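Local coordinates for protein VP1 (New Jersey polyomavirus-2013, PDB 6Y5Y) that forms the pentameric building blocks of the polyomavirus capsid and binds a sialylated glycan, consistent with its part in attachment to host cells, at residues 67-72 with 286-291; 87-92 with 272-277; 108-113 with 302-307. One frame throughout, in Å; residues are numbered along the deposited sequence. Where two conformers were deposited one is given.

All three contacts pair an early part of the chain with a late one, in the order 67-72, 87-92, 108-113, 272-277, 286-291, 302-307. Interactions 2 and 3 belong to one antiparallel sheet, in which strands 271-284 and 291-310 are neighbours; their centres are about 15 Å apart and they touch where L272 CD2 lies 3.9 Å from V302 CB. Interaction 1 sits in the loops, about 32 Å between centres from interaction 2 and about 44 Å from interaction 3, on the opposite side of the chain's centre from the latter. The loop between the two late strands carries part of the glycan pocket, so the receptor site is built directly on the beta framework.

Interaction 1. Residues 67-72 with 286-291; sequences VIHHAD and ADNEAI. With SIA (N-acetyl-alpha-neuraminic acid), chain N; GAL (beta-D-galactopyranose), chain B.
A290 CB packs against the 67-72 side, 3.4 Å from V67 CG1, a tight carbon-carbon approach, with the I68 carbonyl and H69 CD2 also close. V67 reaches A290 because its CG1 stands anti to the backbone N (chi1 180°), and both V67 methyls also lie against sialic acid O1A. Beyond it, the I68 and I291 side chains meet at their CD1 ends, 3.8 Å apart. A single antiparallel bridge ties the backbones: I68 N donates to I291 O at 2.9 Å, and the return bond from I291 N is weak.

The H69 imidazole is held at both nitrogens. ND1 gives a nearly straight bond (171°) to D72 OD2, in the ring plane and on the syn side of the carboxylate, 2.7 Å long. H69 N reaches the same oxygen from above the carboxylate plane. The ND1 bond fixes the ring's rotation and presents NE2 to sialic acid O1B at 2.8 Å. N288 stands with its amide plane 87° from the imidazole; OD1 accepts from A290 N in an Asx turn, which orients ND2 for a weak bond to O1A. D287 OD2 takes galactose O4 at 2.7 Å. K285 and E66 also bind the sialic acid, completing a surface-loop glycan pocket in which the sialic acid carboxylate is read by a histidine from one loop and an asparagine from another.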
loop_
_atom_site.group_PDB
_atom_site.type_symbol
_atom_site.label_atom_id
_atom_site.label_comp_id
_atom_site.label_asym_id
_atom_site.label_seq_id
_atom_site.Cartn_x
_atom_site.Cartn_y
_atom_site.Cartn_z
ATOM N N VAL D 67 -23.176 5.499 20.631
ATOM C CA VAL D 67 -23.125 4.091 20.242
ATOM C C VAL D 67 -24.055 3.821 19.059
ATOM O O VAL D 67 -25.182 4.329 19.006
ATOM C CB VAL D 67 -23.499 3.208 21.448
ATOM C CG1 VAL D 67 -23.458 1.753 21.079
ATOM C CG2 VAL D 67 -22.562 3.479 22.645
ATOM N N ILE D 68 -23.597 2.986 18.112
ATOM C CA ILE D 68 -24.359 2.634 16.911
ATOM C C ILE D 68 -24.515 1.120 16.833
ATOM O O ILE D 68 -23.537 0.380 17.004
ATOM C CB ILE D 68 -23.680 3.170 15.631
ATOM C CG1 ILE D 68 -23.555 4.692 15.702
ATOM C CG2 ILE D 68 -24.468 2.757 14.403
ATOM C CD1 ILE D 68 -22.175 5.212 15.317
ATOM N N HIS D 69 -25.745 0.661 16.554
ATOM C CA HIS D 69 -26.084 -0.747 16.408
ATOM C C HIS D 69 -26.702 -1.002 15.036
ATOM O O HIS D 69 -27.269 -0.097 14.416
ATOM C CB HIS D 69 -27.087 -1.221 17.493
ATOM C CG HIS D 69 -26.905 -0.565 18.828
ATOM N ND1 HIS D 69 -27.185 0.768 19.052
ATOM C CD2 HIS D 69 -26.490 -1.065 20.017
ATOM C CE1 HIS D 69 -26.942 1.060 20.317
ATOM N NE2 HIS D 69 -26.519 -0.034 20.925
ATOM N N HIS D 70 -26.648 -2.271 14.611
ATOM C CA HIS D 70 -27.051 -2.636 13.254
ATOM C C HIS D 70 -28.455 -2.142 12.907
ATOM O O HIS D 70 -28.676 -1.633 11.802
ATOM C CB HIS D 70 -26.934 -4.154 13.037
ATOM C CG HIS D 70 -27.722 -4.991 14.006
ATOM N ND1 HIS D 70 -28.980 -5.474 13.719
ATOM C CD2 HIS D 70 -27.418 -5.451 15.241
ATOM C CE1 HIS D 70 -29.420 -6.191 14.740
ATOM N NE2 HIS D 70 -28.495 -6.185 15.680
ATOM N N ALA D 71 -29.417 -2.247 13.834
ATOM C CA ALA D 71 -30.789 -1.882 13.499
ATOM C C ALA D 71 -31.150 -0.433 13.827
ATOM O O ALA D 71 -32.312 -0.053 13.653
ATOM C CB ALA D 71 -31.783 -2.829 14.192
ATOM N N ASP D 72 -30.202 0.388 14.277
ATOM C CA ASP D 72 -30.517 1.794 14.519
ATOM C C ASP D 72 -30.917 2.473 13.212
ATOM O O ASP D 72 -30.357 2.188 12.146
ATOM C CB ASP D 72 -29.330 2.517 15.154
ATOM C CG ASP D 72 -29.014 2.018 16.552
ATOM O OD1 ASP D 72 -29.852 1.301 17.152
ATOM O OD2 ASP D 72 -27.916 2.345 17.049
ATOM N N ALA D 286 -17.468 -3.640 25.000
ATOM C CA ALA D 286 -17.397 -5.004 25.507
ATOM C C ALA D 286 -18.781 -5.618 25.711
ATOM O O ALA D 286 -18.954 -6.816 25.476
ATOM C CB ALA D 286 -16.604 -5.044 26.812
ATOM N N ASP D 287 -19.780 -4.835 26.111
ATOM C CA ASP D 287 -21.006 -5.485 26.579
ATOM C C ASP D 287 -22.005 -5.809 25.471
ATOM O O ASP D 287 -22.771 -6.765 25.615
ATOM C CB ASP D 287 -21.683 -4.649 27.675
ATOM C CG ASP D 287 -22.087 -3.270 27.212
ATOM O OD1 ASP D 287 -21.962 -2.968 26.007
ATOM O OD2 ASP D 287 -22.543 -2.483 28.070
ATOM N N ASN D 288 -22.027 -5.064 24.358
ATOM C CA ASN D 288 -22.885 -5.443 23.237
ATOM C C ASN D 288 -22.152 -5.533 21.902
ATOM O O ASN D 288 -22.780 -5.884 20.895
ATOM C CB ASN D 288 -24.072 -4.474 23.093
ATOM C CG ASN D 288 -23.650 -3.023 23.011
ATOM O OD1 ASN D 288 -22.481 -2.705 22.781
ATOM N ND2 ASN D 288 -24.608 -2.128 23.189
ATOM N N GLU D 289 -20.850 -5.259 21.875
ATOM C CA GLU D 289 -20.026 -5.247 20.664
ATOM C C GLU D 289 -20.446 -4.164 19.675
ATOM O O GLU D 289 -20.029 -4.198 18.503
ATOM C CB GLU D 289 -20.014 -6.625 19.986
ATOM C CG GLU D 289 -19.338 -7.703 20.833
ATOM C CD GLU D 289 -19.089 -8.990 20.075
ATOM O OE1 GLU D 289 -20.005 -9.835 19.992
ATOM O OE2 GLU D 289 -17.968 -9.168 19.559
ATOM N N ALA D 290 -21.250 -3.193 20.113
ATOM C CA ALA D 290 -21.577 -2.044 19.286
ATOM C C ALA D 290 -20.386 -1.077 19.252
ATOM O O ALA D 290 -19.374 -1.273 19.935
ATOM C CB ALA D 290 -22.850 -1.369 19.801
ATOM N N ILE D 291 -20.484 -0.035 18.422
ATOM C CA ILE D 291 -19.315 0.795 18.145
ATOM C C ILE D 291 -19.600 2.272 18.391
ATOM O O ILE D 291 -20.742 2.735 18.365
ATOM C CB ILE D 291 -18.779 0.590 16.698
ATOM C CG1 ILE D 291 -19.801 1.061 15.660
ATOM C CG2 ILE D 291 -18.450 -0.869 16.456
ATOM C CD1 ILE D 291 -19.545 2.464 15.128
HETATM C C1 SIA N . -25.636 0.935 24.384
HETATM C C2 SIA N . -26.136 1.810 25.620
HETATM C C3 SIA N . -25.352 3.111 25.849
HETATM C C4 SIA N . -25.607 4.209 24.810
HETATM C C5 SIA N . -27.123 4.444 24.688
HETATM C C6 SIA N . -27.838 3.102 24.420
HETATM C C7 SIA N . -29.387 3.180 24.358
HETATM C C8 SIA N . -29.998 1.761 24.293
HETATM C C9 SIA N . -31.492 1.795 24.009
HETATM C C10 SIA N . -27.932 6.610 23.789
HETATM C C11 SIA N . -28.343 7.365 22.530
HETATM N N5 SIA N . -27.521 5.335 23.604
HETATM O O1A SIA N . -24.395 0.790 24.292
HETATM O O1B SIA N . -26.565 0.478 23.645
HETATM O O4 SIA N . -24.956 5.451 25.160
HETATM O O6 SIA N . -27.548 2.156 25.440
HETATM O O7 SIA N . -29.877 3.937 25.457
HETATM O O8 SIA N . -29.334 0.950 23.323
HETATM O O9 SIA N . -31.938 0.435 23.900
HETATM O O10 SIA N . -27.979 7.151 24.888
HETATM C C1 GAL B . -28.365 -1.768 27.955
HETATM C C2 GAL B . -27.754 -0.378 27.837
HETATM C C3 GAL B . -26.729 -0.322 26.672
HETATM C C4 GAL B . -25.702 -1.431 26.860
HETATM C C5 GAL B . -26.441 -2.757 26.961
HETATM C C6 GAL B . -25.548 -3.969 27.176
HETATM O O2 GAL B . -28.761 0.614 27.597
HETATM O O3 GAL B . -26.038 0.911 26.655
HETATM O O4 GAL B . -24.957 -1.207 28.054
HETATM O O5 GAL B . -27.360 -2.743 28.070
HETATM O O6 GAL B . -26.274 -5.169 26.965
#

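Interaction 2. Residues 87-92 with 272-277; sequences SCARVQ and LFVSCA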
loop_
_atom_site.group_PDB
_atom_site.type_symbol
_atom_site.label_atom_id
_atom_site.label_comp_id
_atom_site.label_asym_id
_atom_site.label_seq_id
_atom_site.Cartn_x
_atom_site.Cartn_y
_atom_site.Cartn_z
ATOM N N SER D 87 -16.496 19.299 10.427
ATOM C CA SER D 87 -16.128 20.509 11.145
ATOM C C SER D 87 -15.907 21.640 10.150
ATOM O O SER D 87 -15.529 21.398 9.002
ATOM C CB SER D 87 -14.863 20.281 11.975
ATOM O OG SER D 87 -15.033 19.176 12.849
ATOM N N CYS D 88 -16.153 22.878 10.585
ATOM C CA CYS D 88 -15.905 24.009 9.694
ATOM C C CYS D 88 -15.844 25.309 10.483
ATOM O O CYS D 88 -16.345 25.405 11.606
ATOM C CB CYS D 88 -16.968 24.106 8.590
ATOM S SG CYS D 88 -18.657 24.508 9.135
ATOM N N ALA D 89 -15.211 26.310 9.869
ATOM C CA ALA D 89 -15.124 27.638 10.461
ATOM C C ALA D 89 -14.879 28.659 9.362
ATOM O O ALA D 89 -14.288 28.346 8.327
ATOM C CB ALA D 89 -14.006 27.723 11.506
ATOM N N ARG D 90 -15.336 29.879 9.601
ATOM C CA ARG D 90 -14.986 31.027 8.779
ATOM C C ARG D 90 -14.049 31.921 9.575
ATOM O O ARG D 90 -14.360 32.292 10.710
ATOM C CB ARG D 90 -16.232 31.808 8.356
ATOM C CG ARG D 90 -15.928 33.091 7.597
ATOM C CD ARG D 90 -17.180 33.961 7.475
ATOM N NE ARG D 90 -16.941 35.191 6.719
ATOM C CZ ARG D 90 -16.354 36.278 7.215
ATOM N NH1 ARG D 90 -15.925 36.295 8.474
ATOM N NH2 ARG D 90 -16.189 37.351 6.448
ATOM N N VAL D 91 -12.903 32.252 8.994
ATOM C CA VAL D 91 -11.947 33.157 9.616
ATOM C C VAL D 91 -12.097 34.535 8.987
ATOM O O VAL D 91 -12.091 34.675 7.754
ATOM C CB VAL D 91 -10.507 32.634 9.474
ATOM C CG1 VAL D 91 -9.539 33.542 10.212
ATOM C CG2 VAL D 91 -10.414 31.206 9.993
ATOM N N GLN D 92 -12.245 35.552 9.831
ATOM C CA GLN D 92 -12.277 36.929 9.356
ATOM C C GLN D 92 -10.854 37.372 9.035
ATOM O O GLN D 92 -9.967 37.293 9.891
ATOM C CB GLN D 92 -12.909 37.847 10.403
ATOM C CG GLN D 92 -12.958 39.294 9.971
ATOM C CD GLN D 92 -13.776 39.481 8.715
ATOM O OE1 GLN D 92 -14.899 38.978 8.610
ATOM N NE2 GLN D 92 -13.219 40.200 7.747
ATOM N N LEU D 272 -12.102 33.492 5.132
ATOM C CA LEU D 272 -11.433 32.243 4.794
ATOM C C LEU D 272 -12.232 31.088 5.378
ATOM O O LEU D 272 -12.555 31.091 6.571
ATOM C CB LEU D 272 -10.003 32.216 5.335
ATOM C CG LEU D 272 -9.203 30.934 5.110
ATOM C CD1 LEU D 272 -8.869 30.748 3.624
ATOM C CD2 LEU D 272 -7.938 30.956 5.945
ATOM N N PHE D 273 -12.540 30.101 4.547
ATOM C CA PHE D 273 -13.427 29.013 4.930
ATOM C C PHE D 273 -12.629 27.718 4.992
ATOM O O PHE D 273 -12.018 27.315 3.997
ATOM C CB PHE D 273 -14.592 28.911 3.949
ATOM C CG PHE D 273 -15.526 30.091 4.006
ATOM C CD1 PHE D 273 -15.189 31.295 3.406
ATOM C CD2 PHE D 273 -16.731 30.001 4.686
ATOM C CE1 PHE D 273 -16.049 32.384 3.464
ATOM C CE2 PHE D 273 -17.590 31.084 4.755
ATOM C CZ PHE D 273 -17.252 32.277 4.140
ATOM N N VAL D 274 -12.616 27.085 6.168
ATOM C CA VAL D 274 -11.884 25.843 6.377
ATOM C C VAL D 274 -12.847 24.793 6.918
ATOM O O VAL D 274 -13.787 25.106 7.653
ATOM C CB VAL D 274 -10.677 26.037 7.325
ATOM C CG1 VAL D 274 -9.664 27.001 6.703
ATOM C CG2 VAL D 274 -11.124 26.542 8.688
ATOM N N SER D 275 -12.635 23.544 6.521
ATOM C CA SER D 275 -13.490 22.466 6.986
ATOM C C SER D 275 -12.730 21.152 6.911
ATOM O O SER D 275 -11.697 21.046 6.247
ATOM C CB SER D 275 -14.800 22.396 6.194
ATOM O OG SER D 275 -14.610 22.591 4.814
ATOM N N CYS D 276 -13.260 20.145 7.600
ATOM C CA CYS D 276 -12.566 18.867 7.665
ATOM C C CYS D 276 -13.442 17.821 8.324
ATOM O O CYS D 276 -14.487 18.120 8.909
ATOM C CB CYS D 276 -11.245 18.982 8.423
ATOM S SG CYS D 276 -11.475 19.331 10.176
ATOM N N ALA D 277 -12.956 16.585 8.264
ATOM C CA ALA D 277 -13.552 15.478 8.993
ATOM C C ALA D 277 -12.475 14.426 9.126
ATOM O O ALA D 277 -11.791 14.114 8.145
ATOM C CB ALA D 277 -14.777 14.914 8.276
#
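S87 and C276 pair at one end of these two strands, V91 and L272 at the other, and S87, L272 and V91 lose the most surface to the contact. S87 makes both backbone bonds with C276: S87 N donates to C276 O at 2.8 Å, and S87 O accepts from C276 N. Its CB rests 4.0 Å from C276 SG, and OG bonds to the E46 carbonyl. At the other end V91 and L272 form a second hydrogen-bonded pair, with V91 N to L272 O at 2.7 Å and nearly straight. V91 CB approaches L272 CB to 4.2 Å, and the V91 side chain continues onto I41 and L43 of strand 28-45, while L272 touches V156 and V302.

Between these ends A89 pairs with V274, giving six backbone bonds in regular antiparallel register; the short strand axes run at 171° to each other. This ladder belongs to the antiparallel beta framework of the VP1 jelly-roll. From the face bearing S87, A89, V91, L272, V274 and C276, A89, V91 and V274 pack on strand 28-45, C276 on R298 and F300 of strand 291-310, and S87, A89 and V91 against N30 and L29 of a neighbouring subunit.

On the other face R90 lays its aliphatic chain over the F273 ring, with CG 4.0 Å from the ring centroid and 22° off its normal, a CH-pi contact. The extended chain carries the guanidinium past the ring, with the two planes 88° apart. There R90 NH1 and NH2 both grip Q92 OE1 from the same face of the amide, at 2.9 and 3.0 Å respectively.

Interaction 3. Residues 108-113 with 302-307; sequences WEAVSC and VTLRKR
E109 extends its carboxylate between R305 and R307. CB lies 3.5 Å from the R305 carbonyl oxygen and also nears R307 CB. CG stands anti to the backbone N (chi1 174°), and the extended chain beyond it runs beside R305 in the same direction, bringing CD to the edges of both guanidinium groups. OE1 receives R305 NE and R307 NE, each at 2.9 Å, from opposite faces of the carboxylate. E109 OE2 likewise takes R307 NH2 at 3.0 Å, on the syn side. From above the plane R305 NH2 reaches E109 OE2 at 3.1 Å; G264 N also donates to OE2. Each arginine therefore grips side-on with two nitrogens, a network that probably stabilises the ionised carboxylate.

V111 CG2 covers one face of the R305 guanidinium, 3.5 Å from NE. On the other side of the sheet K306 CG lies over the W108 six-membered ring, 4.1 Å from its centroid and 24° off the normal. Farther along, a classic beta bulge sets V111 and S112 together opposite T303: V111 N donates to T303 O at 2.8 Å, and the bond from S112 N is weak.

Strand 104-117 is flanked by 291-310 on one edge and, on the other, by 255-256 and residues 264-267, while strand 28-45 pairs with the far edge of 291-310 and packs against T303, R305 and R307.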
loop_
_atom_site.group_PDB
_atom_site.type_symbol
_atom_site.label_atom_id
_atom_site.label_comp_id
_atom_site.label_asym_id
_atom_site.label_seq_id
_atom_site.Cartn_x
_atom_site.Cartn_y
_atom_site.Cartn_z
ATOM N N TRP D 108 -8.052 38.505 -0.660
ATOM C CA TRP D 108 -7.074 37.551 -0.160
ATOM C C TRP D 108 -7.161 36.262 -0.966
ATOM O O TRP D 108 -8.254 35.732 -1.190
ATOM C CB TRP D 108 -7.312 37.268 1.323
ATOM C CG TRP D 108 -6.900 38.407 2.202
ATOM C CD1 TRP D 108 -7.719 39.223 2.922
ATOM C CD2 TRP D 108 -5.563 38.863 2.440
ATOM N NE1 TRP D 108 -6.973 40.158 3.604
ATOM C CE2 TRP D 108 -5.647 39.958 3.324
ATOM C CE3 TRP D 108 -4.302 38.448 1.996
ATOM C CZ2 TRP D 108 -4.522 40.648 3.767
ATOM C CZ3 TRP D 108 -3.182 39.130 2.441
ATOM C CH2 TRP D 108 -3.300 40.221 3.317
ATOM N N GLU D 109 -6.009 35.778 -1.419
ATOM C CA GLU D 109 -5.900 34.574 -2.234
ATOM C C GLU D 109 -5.134 33.533 -1.436
ATOM O O GLU D 109 -3.974 33.757 -1.078
ATOM C CB GLU D 109 -5.176 34.865 -3.553
ATOM C CG GLU D 109 -4.896 33.612 -4.384
ATOM C CD GLU D 109 -4.066 33.916 -5.629
ATOM O OE1 GLU D 109 -3.585 35.065 -5.771
ATOM O OE2 GLU D 109 -3.900 33.004 -6.459
ATOM N N ALA D 110 -5.779 32.405 -1.154
ATOM C CA ALA D 110 -5.139 31.333 -0.399
ATOM C C ALA D 110 -4.162 30.596 -1.309
ATOM O O ALA D 110 -4.561 30.043 -2.342
ATOM C CB ALA D 110 -6.191 30.378 0.167
ATOM N N VAL D 111 -2.888 30.594 -0.927
ATOM C CA VAL D 111 -1.823 30.074 -1.772
ATOM C C VAL D 111 -1.403 28.670 -1.357
ATOM O O VAL D 111 -1.176 27.807 -2.207
ATOM C CB VAL D 111 -0.625 31.048 -1.746
ATOM C CG1 VAL D 111 0.594 30.415 -2.375
ATOM C CG2 VAL D 111 -1.000 32.324 -2.477
ATOM N N SER D 112 -1.292 28.421 -0.059
ATOM C CA SER D 112 -0.838 27.123 0.410
ATOM C C SER D 112 -1.419 26.867 1.790
ATOM O O SER D 112 -1.906 27.779 2.462
ATOM C CB SER D 112 0.687 27.056 0.452
ATOM O OG SER D 112 1.180 28.051 1.329
ATOM N N CYS D 113 -1.331 25.616 2.225
ATOM C CA CYS D 113 -1.868 25.205 3.517
ATOM C C CYS D 113 -0.983 24.107 4.096
ATOM O O CYS D 113 -0.594 23.192 3.360
ATOM C CB CYS D 113 -3.318 24.721 3.341
ATOM S SG CYS D 113 -4.105 23.831 4.717
ATOM N N VAL D 302 -2.733 28.582 6.948
ATOM C CA VAL D 302 -3.030 28.972 5.575
ATOM C C VAL D 302 -2.260 30.247 5.261
ATOM O O VAL D 302 -2.310 31.215 6.029
ATOM C CB VAL D 302 -4.541 29.165 5.363
ATOM C CG1 VAL D 302 -4.840 29.523 3.899
ATOM C CG2 VAL D 302 -5.301 27.915 5.807
ATOM N N THR D 303 -1.547 30.246 4.139
ATOM C CA THR D 303 -0.808 31.414 3.676
ATOM C C THR D 303 -1.573 32.069 2.534
ATOM O O THR D 303 -1.995 31.388 1.595
ATOM C CB THR D 303 0.596 31.032 3.217
ATOM O OG1 THR D 303 1.267 30.359 4.282
ATOM C CG2 THR D 303 1.391 32.286 2.827
ATOM N N LEU D 304 -1.760 33.383 2.621
ATOM C CA LEU D 304 -2.565 34.105 1.648
ATOM C C LEU D 304 -1.783 35.295 1.114
ATOM O O LEU D 304 -0.849 35.781 1.756
ATOM C CB LEU D 304 -3.889 34.585 2.252
ATOM C CG LEU D 304 -4.781 33.509 2.885
ATOM C CD1 LEU D 304 -4.593 33.480 4.393
ATOM C CD2 LEU D 304 -6.232 33.765 2.526
ATOM N N ARG D 305 -2.173 35.752 -0.080
ATOM C CA ARG D 305 -1.587 36.932 -0.703
ATOM C C ARG D 305 -2.697 37.782 -1.302
ATOM O O ARG D 305 -3.830 37.331 -1.471
ATOM C CB ARG D 305 -0.579 36.555 -1.790
ATOM C CG ARG D 305 -1.225 35.916 -2.997
ATOM C CD ARG D 305 -0.182 35.435 -4.007
ATOM N NE ARG D 305 -0.800 34.643 -5.062
ATOM C CZ ARG D 305 -0.136 33.905 -5.943
ATOM N NH1 ARG D 305 1.193 33.862 -5.908
ATOM N NH2 ARG D 305 -0.800 33.216 -6.864
ATOM N N LYS D 306 -2.355 39.017 -1.662
ATOM C CA LYS D 306 -3.335 39.959 -2.198
ATOM C C LYS D 306 -3.446 39.830 -3.713
ATOM O O LYS D 306 -2.434 39.865 -4.428
ATOM C CB LYS D 306 -2.961 41.396 -1.823
ATOM C CG LYS D 306 -3.078 41.687 -0.340
ATOM C CD LYS D 306 -2.505 43.056 -0.010
ATOM C CE LYS D 306 -2.670 43.378 1.467
ATOM N NZ LYS D 306 -1.815 44.539 1.854
ATOM N N ARG D 307 -4.679 39.703 -4.197
ATOM C CA ARG D 307 -4.970 39.555 -5.617
ATOM C C ARG D 307 -5.998 40.597 -6.029
ATOM O O ARG D 307 -7.045 40.725 -5.387
ATOM C CB ARG D 307 -5.495 38.141 -5.919
ATOM C CG ARG D 307 -6.029 37.956 -7.332
ATOM C CD ARG D 307 -4.889 37.743 -8.330
ATOM N NE ARG D 307 -4.291 36.420 -8.188
ATOM C CZ ARG D 307 -3.707 35.751 -9.178
ATOM N NH1 ARG D 307 -3.643 36.284 -10.389
ATOM N NH2 ARG D 307 -3.197 34.546 -8.956
#